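Local coordinates for DUF1116 domain-containing protein (Enterococcus faecalis, PDB 3CLQ) that is of unknown function but belongs to the family of AllG, a subunit of oxamate carbamoyltransferase, at residues Gly239-Ala244 / Glu311-Gly316. Numbering follows the deposited sequence.
Sequences GAAKCA and ETYGVG
The backbones come nearest at Ala241 and Tyr313, whose CA atoms are 5.7 Å apart where the last residue of helix 309-313 faces the middle of helix 234-247. The side chains that meet are two alanine methyls and one tyrosine. The Ala241 methyl works at the root of the tyrosine, its CB lying 3.7 Å from Tyr313 CB and 4.0 Å from Tyr313 CG. One helical turn further on, Ala244 CB touches one flank of the ring, 3.6 Å from Tyr313 CE1 and 3.9 Å from Tyr313 CD1. All the close pairs are carbon to carbon, which makes this apolar packing; the methyls come in obliquely, with the tyrosine laid along the i, i+3 pair. With CG anti to the backbone N (chi1 179°), the ring is carried past Ala241, and its turn (chi2 74°) brings the CD1-CE1 side to Ala244. Two i to i+4 bonds, Cys243 N to Gly239 O (2.9 Å) and Ala244 N to Ala240 O (3.0 Å), are consistent with a continuous alpha-helical turn beneath the methyls.

Directly after Tyr313 the chain leaves helical geometry at Gly314, whose backbone angles (phi 130°) would press any CB against the Tyr313 carbonyl O, so the lack of a side chain matters here. Ala241 also packs on Ile309 at the start of the short helix, extending the apolar contact beyond the tyrosine. On that same helix, Glu311 bonds through OE1 to Gly317 N and, weakly, through OE2 to His191 ND1. The arrangement is buried packing of the flank of one helix, 234-247, against the C-terminal end of another, 309-313, in which alanines one turn apart form a small-residue surface for an aromatic side chain.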
ATOM      1  N   GLY B 239       1.396 -18.830   3.021  1.00 56.03           N
ATOM      2  CA  GLY B 239       2.305 -19.748   2.351  1.00 55.68           C
ATOM      3  C   GLY B 239       3.739 -19.346   2.595  1.00 55.13           C
ATOM      4  O   GLY B 239       4.605 -20.209   2.801  1.00 53.89           O
ATOM      5  N   ALA B 240       3.972 -18.030   2.570  1.00 53.93           N
ATOM      6  CA  ALA B 240       5.254 -17.463   2.899  1.00 53.68           C
ATOM      7  C   ALA B 240       5.652 -17.892   4.291  1.00 53.58           C
ATOM      8  O   ALA B 240       6.716 -18.486   4.479  1.00 53.64           O
ATOM      9  CB  ALA B 240       5.175 -15.970   2.845  1.00 55.08           C
ATOM     10  N   ALA B 241       4.791 -17.592   5.260  1.00 52.59           N
ATOM     11  CA  ALA B 241       5.064 -17.945   6.660  1.00 53.13           C
ATOM     12  C   ALA B 241       5.297 -19.457   6.854  1.00 53.73           C
ATOM     13  O   ALA B 241       6.203 -19.878   7.589  1.00 52.34           O
ATOM     14  CB  ALA B 241       3.954 -17.445   7.570  1.00 50.30           C
ATOM     15  N   LYS B 242       4.472 -20.262   6.192  1.00 54.68           N
ATOM     16  CA  LYS B 242       4.593 -21.703   6.303  1.00 56.23           C
ATOM     17  C   LYS B 242       5.960 -22.139   5.809  1.00 57.21           C
ATOM     18  O   LYS B 242       6.624 -23.007   6.401  1.00 57.44           O
ATOM     19  CB  LYS B 242       3.514 -22.378   5.481  1.00 56.04           C
ATOM     20  CG  LYS B 242       3.727 -23.864   5.309  1.00 57.10           C
ATOM     21  CD  LYS B 242       3.768 -24.601   6.632  1.00 56.11           C
ATOM     22  CE  LYS B 242       3.391 -26.049   6.437  1.00 56.44           C
ATOM     23  NZ  LYS B 242       3.796 -26.891   7.625  1.00 57.25           N
ATOM     24  N   CYS B 243       6.374 -21.523   4.711  1.00 58.55           N
ATOM     25  CA  CYS B 243       7.663 -21.803   4.123  1.00 58.06           C
ATOM     26  C   CYS B 243       8.815 -21.443   5.069  1.00 57.15           C
ATOM     27  O   CYS B 243       9.719 -22.246   5.255  1.00 57.60           O
ATOM     28  CB  CYS B 243       7.786 -21.076   2.798  1.00 59.16           C
ATOM     29  SG  CYS B 243       9.394 -21.241   1.997  1.00 61.49           S
ATOM     30  N   ALA B 244       8.779 -20.257   5.670  1.00 55.25           N
ATOM     31  CA  ALA B 244       9.785 -19.881   6.667  1.00 54.05           C
ATOM     32  C   ALA B 244       9.730 -20.756   7.933  1.00 53.85           C
ATOM     33  O   ALA B 244      10.722 -21.380   8.321  1.00 53.77           O
ATOM     34  CB  ALA B 244       9.632 -18.428   7.032  1.00 54.18           C
ATOM     35  N   GLU B 311       0.681 -15.137  12.729  1.00 55.15           N
ATOM     36  CA  GLU B 311       1.209 -14.724  14.005  1.00 55.77           C
ATOM     37  C   GLU B 311       2.304 -15.662  14.495  1.00 55.21           C
ATOM     38  O   GLU B 311       3.163 -15.237  15.288  1.00 55.42           O
ATOM     39  CB  GLU B 311       0.094 -14.580  15.032  1.00 56.69           C
ATOM     40  CG  GLU B 311      -1.252 -14.962  14.456  1.00 59.02           C
ATOM     41  CD  GLU B 311      -2.135 -13.756  14.195  1.00 60.66           C
ATOM     42  OE1 GLU B 311      -1.994 -12.753  14.925  1.00 60.99           O
ATOM     43  OE2 GLU B 311      -2.988 -13.816  13.276  1.00 62.21           O
ATOM     44  N   THR B 312       2.299 -16.917  14.030  1.00 53.54           N
ATOM     45  CA  THR B 312       3.396 -17.832  14.390  1.00 53.02           C
ATOM     46  C   THR B 312       4.704 -17.296  13.839  1.00 53.82           C
ATOM     47  O   THR B 312       5.741 -17.537  14.426  1.00 55.16           O
ATOM     48  CB  THR B 312       3.237 -19.305  13.888  1.00 52.10           C
ATOM     49  OG1 THR B 312       2.044 -19.886  14.401  1.00 50.28           O
ATOM     50  CG2 THR B 312       4.398 -20.155  14.374  1.00 52.02           C
ATOM     51  N   TYR B 313       4.626 -16.580  12.710  1.00 54.06           N
ATOM     52  CA  TYR B 313       5.766 -16.006  11.991  1.00 53.49           C
ATOM     53  C   TYR B 313       6.217 -14.658  12.557  1.00 53.09           C
ATOM     54  O   TYR B 313       7.389 -14.305  12.485  1.00 53.43           O
ATOM     55  CB  TYR B 313       5.406 -15.799  10.514  1.00 54.54           C
ATOM     56  CG  TYR B 313       6.538 -15.184   9.682  1.00 54.83           C
ATOM     57  CD1 TYR B 313       7.650 -15.930   9.313  1.00 54.86           C
ATOM     58  CD2 TYR B 313       6.500 -13.856   9.303  1.00 54.80           C
ATOM     59  CE1 TYR B 313       8.685 -15.364   8.576  1.00 55.41           C
ATOM     60  CE2 TYR B 313       7.512 -13.278   8.567  1.00 54.61           C
ATOM     61  CZ  TYR B 313       8.602 -14.029   8.202  1.00 55.49           C
ATOM     62  OH  TYR B 313       9.606 -13.447   7.445  1.00 55.71           O
ATOM     63  N   GLY B 314       5.270 -13.891  13.068  1.00 52.71           N
ATOM     64  CA  GLY B 314       5.554 -12.618  13.697  1.00 52.21           C
ATOM     65  C   GLY B 314       4.648 -11.563  13.118  1.00 52.55           C
ATOM     66  O   GLY B 314       4.722 -10.397  13.477  1.00 51.97           O
ATOM     67  N   VAL B 315       3.775 -11.967  12.211  1.00 53.10           N
ATOM     68  CA  VAL B 315       2.921 -10.986  11.613  1.00 54.13           C
ATOM     69  C   VAL B 315       1.431 -11.169  12.023  1.00 55.48           C
ATOM     70  O   VAL B 315       1.149 -11.817  13.035  1.00 57.34           O
ATOM     71  CB  VAL B 315       3.287 -10.836  10.121  1.00 54.84           C
ATOM     72  CG1 VAL B 315       2.374 -11.622   9.220  1.00 55.49           C
ATOM     73  CG2 VAL B 315       3.304  -9.409   9.773  1.00 55.40           C
ATOM     74  N   GLY B 316       0.469 -10.569  11.327  1.00 56.08           N
ATOM     75  CA  GLY B 316      -0.923 -10.634  11.810  1.00 55.35           C
ATOM     76  C   GLY B 316      -1.147  -9.870  13.112  1.00 56.37           C
ATOM     77  O   GLY B 316      -0.782  -8.703  13.234  1.00 56.14           O
TER